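Local coordinates for protein glutamine cyclotransferase (PDB 3MBR) that probably converts N-terminal glutamine of peptides to pyroglutamate, as a glutaminyl cyclase folded into a calcium-binding beta-propeller, at residues R42-R46 with Q57-V61; W108-D113 with N151-W157. The protein carries 1 engineered substitution. All blocks are in the same frame, centred on the assembly; numbering follows the deposited sequence.

Contact 1. Residues R42-R46 with Q57-V61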
loop_
_atom_site.group_PDB
_atom_site.type_symbol
_atom_site.label_atom_id
_atom_site.label_comp_id
_atom_site.label_asym_id
_atom_site.label_seq_id
_atom_site.Cartn_x
_atom_site.Cartn_y
_atom_site.Cartn_z
ATOM N N ARG A 42 -2.011 18.858 5.104
ATOM C CA ARG A 42 -2.022 18.155 6.395
ATOM C C ARG A 42 -1.861 16.691 6.061
ATOM O O ARG A 42 -2.709 16.079 5.508
ATOM C CB ARG A 42 -3.341 18.295 7.126
ATOM C CG ARG A 42 -3.314 17.539 8.481
ATOM C CD ARG A 42 -3.991 18.369 9.651
ATOM N NE ARG A 42 -4.768 17.471 10.532
ATOM C CZ ARG A 42 -5.627 17.844 11.494
ATOM N NH1 ARG A 42 -6.275 16.908 12.189
ATOM N NH2 ARG A 42 -5.860 19.128 11.774
ATOM N N SER A 43 -0.733 16.152 6.413
ATOM C CA SER A 43 -0.398 14.810 6.051
ATOM C C SER A 43 0.097 14.110 7.300
ATOM O O SER A 43 0.852 14.690 8.063
ATOM C CB SER A 43 0.726 15.057 5.141
ATOM O OG SER A 43 0.902 14.008 4.413
ATOM N N SER A 44 -0.222 12.838 7.483
ATOM C CA SER A 44 0.080 12.179 8.739
ATOM C C SER A 44 0.409 10.738 8.543
ATOM O O SER A 44 0.091 10.112 7.516
ATOM C CB SER A 44 -1.181 12.238 9.687
ATOM O OG SER A 44 -2.214 11.319 9.419
ATOM N N VAL A 45 0.992 10.148 9.567
ATOM C CA VAL A 45 1.109 8.686 9.697
ATOM C C VAL A 45 0.377 8.314 10.966
ATOM O O VAL A 45 0.640 8.912 12.029
ATOM C CB VAL A 45 2.569 8.294 9.832
ATOM C CG1 VAL A 45 2.712 6.806 9.990
ATOM C CG2 VAL A 45 3.323 8.695 8.515
ATOM N N ARG A 46 -0.530 7.367 10.878
ATOM C CA ARG A 46 -1.437 7.066 12.014
ATOM C C ARG A 46 -1.182 5.630 12.438
ATOM O O ARG A 46 -1.049 4.749 11.572
ATOM C CB ARG A 46 -2.913 7.090 11.603
ATOM C CG ARG A 46 -3.387 8.463 11.071
ATOM C CD ARG A 46 -4.775 8.281 10.498
ATOM N NE ARG A 46 -5.265 9.561 10.042
ATOM C CZ ARG A 46 -6.580 9.836 9.983
ATOM N NH1 ARG A 46 -7.493 8.873 10.260
ATOM N NH2 ARG A 46 -6.980 11.046 9.612
ATOM N N GLN A 57 -1.958 6.810 17.889
ATOM C CA GLN A 57 -0.770 7.646 17.850
ATOM C C GLN A 57 -0.701 8.237 16.444
ATOM O O GLN A 57 -1.192 7.607 15.489
ATOM C CB GLN A 57 0.408 6.729 18.106
ATOM C CG GLN A 57 1.610 7.376 18.675
ATOM C CD GLN A 57 2.745 6.389 18.845
ATOM O OE1 GLN A 57 2.613 5.182 18.599
ATOM N NE2 GLN A 57 3.872 6.904 19.183
ATOM N N ARG A 58 -0.082 9.407 16.271
ATOM C CA ARG A 58 0.065 9.984 14.932
ATOM C C ARG A 58 1.285 10.879 14.880
ATOM O O ARG A 58 1.752 11.456 15.899
ATOM C CB ARG A 58 -1.170 10.748 14.489
ATOM C CG ARG A 58 -1.478 12.002 15.187
ATOM C CD ARG A 58 -2.175 12.884 14.153
ATOM N NE ARG A 58 -3.588 12.595 13.991
ATOM C CZ ARG A 58 -4.282 12.848 12.880
ATOM N NH1 ARG A 58 -3.660 13.368 11.820
ATOM N NH2 ARG A 58 -5.598 12.590 12.822
ATOM N N ALA A 59 1.808 11.000 13.695
ATOM C CA ALA A 59 2.922 11.877 13.446
ATOM C C ALA A 59 2.506 12.711 12.253
ATOM O O ALA A 59 1.772 12.205 11.396
ATOM C CB ALA A 59 4.097 11.024 13.082
ATOM N N GLU A 60 2.928 13.968 12.212
ATOM C CA GLU A 60 2.769 14.852 11.045
ATOM C C GLU A 60 4.005 14.715 10.143
ATOM O O GLU A 60 5.177 14.760 10.590
ATOM C CB GLU A 60 2.462 16.269 11.507
ATOM C CG GLU A 60 1.140 16.319 12.402
ATOM C CD GLU A 60 -0.119 15.555 11.864
ATOM O OE1 GLU A 60 -0.529 15.652 10.697
ATOM O OE2 GLU A 60 -0.756 14.886 12.661
ATOM N N VAL A 61 3.757 14.595 8.859
ATOM C CA VAL A 61 4.827 14.529 7.865
ATOM C C VAL A 61 5.504 15.896 7.760
ATOM O O VAL A 61 4.814 16.939 7.834
ATOM C CB VAL A 61 4.179 14.212 6.539
ATOM C CG1 VAL A 61 5.148 14.373 5.408
ATOM C CG2 VAL A 61 3.619 12.791 6.603
HETATM O O HOH W 1 0.573 17.547 9.085
#
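Arg58 reaches from strand 55-60 over Ser44 of strand 44-49, its NH1 coming within 3.5 Å of Ser44 CB. Its first torsion sets CG between the backbone N and the carbonyl carbon (chi1 69°), and further bends at chi2 and chi3 lay the guanidinium back over the neighbouring strand. There it meets the guanidinium of Arg46, the two side chains running side by side with their flat groups turned 54° apart. Arg58 NH2 sits over one face of the Arg46 group, 3.8 Å from Arg46 NH2. Asp18 and Thr20 hold the Arg46 end, while Glu60 offers Arg58 a weak, less certainly placed salt bridge along its own strand.

Val45, on the face of the hairpin away from Arg46 and Arg58, where Ala59 also lies, supplies the hydrogen-bonded pair of this antiparallel hairpin: Val45 N to Ala59 O and Ala59 N to Val45 O are both 2.9 Å. The Val45 side chain leaves the hairpin for Leu77, Gln79 and Tyr90 of the next blade. Val61 prolongs the ladder beyond the strand end, its N bonding Ser43 O at 3.0 Å in an almost straight line (172°). Val61 CG2 also packs against Ser43 OG at 3.7 Å, and Ser43 OG is itself bonded to Gly67 and Thr37. A water accepts from Ser43 N and donates to Glu60 OE1 at 2.7 Å, tying that carboxylate to the other strand.

Two chemistries therefore share the outer hairpin of one propeller blade: apolar valine and alanine groups on the face turned to the next blade, and arginines with a carboxylate on the other. The nearby like charges are probably tolerated because Asp18 is salt-bridged to Arg46, Glu60 contributing weakly and less certainly. The three main-chain bonds set the pairing, whatever the arginines do.

Contact 2. Residues W108-D113 with N151-W157. With CA (calcium ion), chain B.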
loop_
_atom_site.group_PDB
_atom_site.type_symbol
_atom_site.label_atom_id
_atom_site.label_comp_id
_atom_site.label_asym_id
_atom_site.label_seq_id
_atom_site.Cartn_x
_atom_site.Cartn_y
_atom_site.Cartn_z
ATOM N N TRP A 108 5.155 6.524 -4.815
ATOM C CA TRP A 108 3.767 6.094 -4.684
ATOM C C TRP A 108 3.546 5.130 -3.554
ATOM O O TRP A 108 2.831 5.492 -2.624
ATOM C CB TRP A 108 3.286 5.507 -6.035
ATOM C CG TRP A 108 3.032 6.542 -7.112
ATOM C CD1 TRP A 108 3.799 7.614 -7.419
ATOM C CD2 TRP A 108 2.017 6.492 -8.083
ATOM N NE1 TRP A 108 3.267 8.288 -8.530
ATOM C CE2 TRP A 108 2.147 7.610 -8.922
ATOM C CE3 TRP A 108 0.966 5.626 -8.307
ATOM C CZ2 TRP A 108 1.269 7.868 -9.995
ATOM C CZ3 TRP A 108 0.052 5.909 -9.373
ATOM C CH2 TRP A 108 0.246 6.992 -10.229
ATOM N N ALA A 109 4.169 3.954 -3.596
ATOM C CA ALA A 109 3.877 2.960 -2.561
ATOM C C ALA A 109 5.130 2.131 -2.224
ATOM O O ALA A 109 6.084 2.079 -3.019
ATOM C CB ALA A 109 2.697 2.103 -2.908
ATOM N N LEU A 110 5.088 1.474 -1.062
ATOM C CA LEU A 110 6.205 0.643 -0.603
ATOM C C LEU A 110 5.675 -0.613 -0.005
ATOM O O LEU A 110 4.599 -0.564 0.590
ATOM C CB LEU A 110 6.992 1.345 0.566
ATOM C CG LEU A 110 7.895 2.464 0.220
ATOM C CD1 LEU A 110 8.417 3.150 1.492
ATOM C CD2 LEU A 110 9.113 1.937 -0.641
ATOM N N THR A 111 6.445 -1.699 -0.042
ATOM C CA THR A 111 6.204 -2.817 0.848
ATOM C C THR A 111 7.566 -3.486 1.070
ATOM O O THR A 111 8.578 -2.919 0.652
ATOM C CB THR A 111 5.127 -3.789 0.330
ATOM O OG1 THR A 111 4.850 -4.747 1.365
ATOM C CG2 THR A 111 5.548 -4.551 -0.945
ATOM N N SER A 112 7.612 -4.653 1.699
ATOM C CA SER A 112 8.897 -5.350 1.899
ATOM C C SER A 112 8.662 -6.803 2.006
ATOM O O SER A 112 7.570 -7.262 2.432
ATOM C CB SER A 112 9.542 -4.803 3.126
ATOM O OG SER A 112 8.870 -5.217 4.310
ATOM N N ASP A 113 9.691 -7.555 1.655
ATOM C CA ASP A 113 9.709 -9.018 1.987
ATOM C C ASP A 113 10.680 -9.157 3.161
ATOM O O ASP A 113 10.766 -8.229 3.992
ATOM C CB ASP A 113 10.069 -9.895 0.792
ATOM C CG ASP A 113 11.444 -9.666 0.271
ATOM O OD1 ASP A 113 12.242 -8.897 0.871
ATOM O OD2 ASP A 113 11.755 -10.237 -0.798
ATOM N N ASN A 151 0.789 2.745 -12.840
ATOM C CA ASN A 151 -0.238 3.318 -11.959
ATOM C C ASN A 151 -0.609 2.344 -10.884
ATOM O O ASN A 151 -1.760 2.239 -10.518
ATOM C CB ASN A 151 -1.507 3.773 -12.731
ATOM C CG ASN A 151 -1.353 5.124 -13.288
ATOM O OD1 ASN A 151 -1.779 6.136 -12.670
ATOM N ND2 ASN A 151 -0.795 5.191 -14.453
ATOM N N LEU A 152 0.391 1.980 -10.111
ATOM C CA LEU A 152 0.209 1.048 -8.963
ATOM C C LEU A 152 0.236 1.795 -7.650
ATOM O O LEU A 152 1.342 2.302 -7.232
ATOM C CB LEU A 152 1.254 0.010 -9.012
ATOM C CG LEU A 152 1.336 -0.832 -10.268
ATOM C CD1 LEU A 152 2.463 -1.855 -10.307
ATOM C CD2 LEU A 152 -0.001 -1.547 -10.748
ATOM N N ASN A 153 -0.920 2.190 -7.118
ATOM C CA ASN A 153 -0.938 3.252 -6.108
ATOM C C ASN A 153 -0.734 2.564 -4.697
ATOM O O ASN A 153 -0.621 3.311 -3.668
ATOM C CB ASN A 153 -2.261 4.148 -6.098
ATOM C CG ASN A 153 -3.503 3.381 -5.544
ATOM O OD1 ASN A 153 -3.508 2.196 -5.478
ATOM N ND2 ASN A 153 -4.530 4.066 -5.153
ATOM N N GLU A 154 -0.727 1.200 -4.589
ATOM C CA GLU A 154 -0.445 0.586 -3.274
ATOM C C GLU A 154 0.105 -0.793 -3.468
ATOM O O GLU A 154 -0.298 -1.500 -4.423
ATOM C CB GLU A 154 -1.779 0.541 -2.475
ATOM C CG GLU A 154 -1.775 -0.253 -1.145
ATOM C CD GLU A 154 -0.821 0.186 -0.021
ATOM O OE1 GLU A 154 -1.013 -0.260 1.136
ATOM O OE2 GLU A 154 0.205 0.871 -0.344
ATOM N N LEU A 155 1.016 -1.192 -2.566
ATOM C CA LEU A 155 1.646 -2.527 -2.631
ATOM C C LEU A 155 1.504 -3.245 -1.308
ATOM O O LEU A 155 1.393 -2.580 -0.217
ATOM C CB LEU A 155 3.168 -2.345 -2.830
ATOM C CG LEU A 155 3.581 -1.704 -4.188
ATOM C CD1 LEU A 155 5.116 -1.583 -4.236
ATOM C CD2 LEU A 155 3.077 -2.452 -5.385
ATOM N N GLU A 156 1.580 -4.579 -1.364
ATOM C CA GLU A 156 1.693 -5.323 -0.124
ATOM C C GLU A 156 2.316 -6.675 -0.482
ATOM O O GLU A 156 1.837 -7.357 -1.418
ATOM C CB GLU A 156 0.316 -5.534 0.493
ATOM C CG GLU A 156 0.388 -6.196 1.892
ATOM C CD GLU A 156 1.092 -5.356 2.937
ATOM O OE1 GLU A 156 1.215 -5.906 4.060
ATOM O OE2 GLU A 156 1.429 -4.165 2.710
ATOM N N TRP A 157 3.297 -7.118 0.272
ATOM C CA TRP A 157 3.905 -8.415 0.090
ATOM C C TRP A 157 3.110 -9.467 0.790
ATOM O O TRP A 157 2.856 -9.321 2.008
ATOM C CB TRP A 157 5.333 -8.427 0.665
ATOM C CG TRP A 157 6.104 -9.618 0.225
ATOM C CD1 TRP A 157 6.231 -10.799 0.890
ATOM C CD2 TRP A 157 6.816 -9.740 -0.989
ATOM N NE1 TRP A 157 7.042 -11.685 0.149
ATOM C CE2 TRP A 157 7.399 -11.053 -1.006
ATOM C CE3 TRP A 157 7.052 -8.883 -2.056
ATOM C CZ2 TRP A 157 8.250 -11.483 -2.029
ATOM C CZ3 TRP A 157 7.914 -9.351 -3.118
ATOM C CH2 TRP A 157 8.468 -10.627 -3.066
HETATM CA CA CA B . 0.507 -2.000 2.072
HETATM O O HOH W 2 2.577 1.862 0.829
HETATM O O HOH W 3 2.684 -1.021 2.499
HETATM O O HOH W 4 3.873 -3.447 3.575
#
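Thr111 OG1 accepts the backbone N-H of Trp157 at 3.0 Å, the sole direct hydrogen bond between two strands whose directions differ by only 9°. Nothing like a parallel-sheet ladder forms; a side-chain hydroxyl and waters, one of them a calcium ligand, do the joining. The hydroxyl lies anti to the backbone N of Thr111 (chi1 -172°), which turns it toward strand 152-158, and the bond it receives is bent (142°). A water 2.7 Å from Thr111 OG1 also donates to Glu156 OE2, which places Thr111 in the second shell of the calcium.

Calcium is bound by Glu154 OE1, Leu155 O and Glu156 OE2, the last at 2.4 Å, with a water completing the share of this contact. That water donates to Leu110 O at 2.7 Å, bringing strand 109-112 close to the ion without making it a direct ligand. Leu26 and Ile209 add their carbonyl oxygens from two further blades.

Van der Waals contacts line the rest. Ala109 CB rests on Glu154 CA at 3.5 Å, and Asp113 CB stands over the five-membered ring of Trp157 in a CH-pi contact, 3.5 Å from its centroid. At the other end, the edge of the Trp108 ring meets the side-chain carbonyl oxygen of Asn151, Trp108 CH2 lying 3.3 Å from Asn151 OD1.

Each strand is the innermost of its own blade. Trp108 and Ala109 form a classic beta bulge opposite Ser120 of strand 117-120, Leu155 leans on Ala164 of strand 161-166, and Leu110 and Ser112 turn away to Val71 of strand 67-73.

How the contacts relate
The contacts share no strand and do not touch: their centres are about 19 Å apart and their nearest atoms about 10 Å. Contact 1 lies within one blade, joining its two outermost strands at the periphery, although most of its residues are buried. Contact 2 lies near the centre, about 5 Å from that of the chain, and joins the innermost strands of two blades. The chemistry differs accordingly: in contact 1 antiparallel backbone pairing carries the contact and charged side chains gather on one face, whereas in contact 2 waters and a side-chain hydroxyl link the strands, with the calcium held by 151-157. Together they illustrate how a propeller is held both within its blades and around its axis.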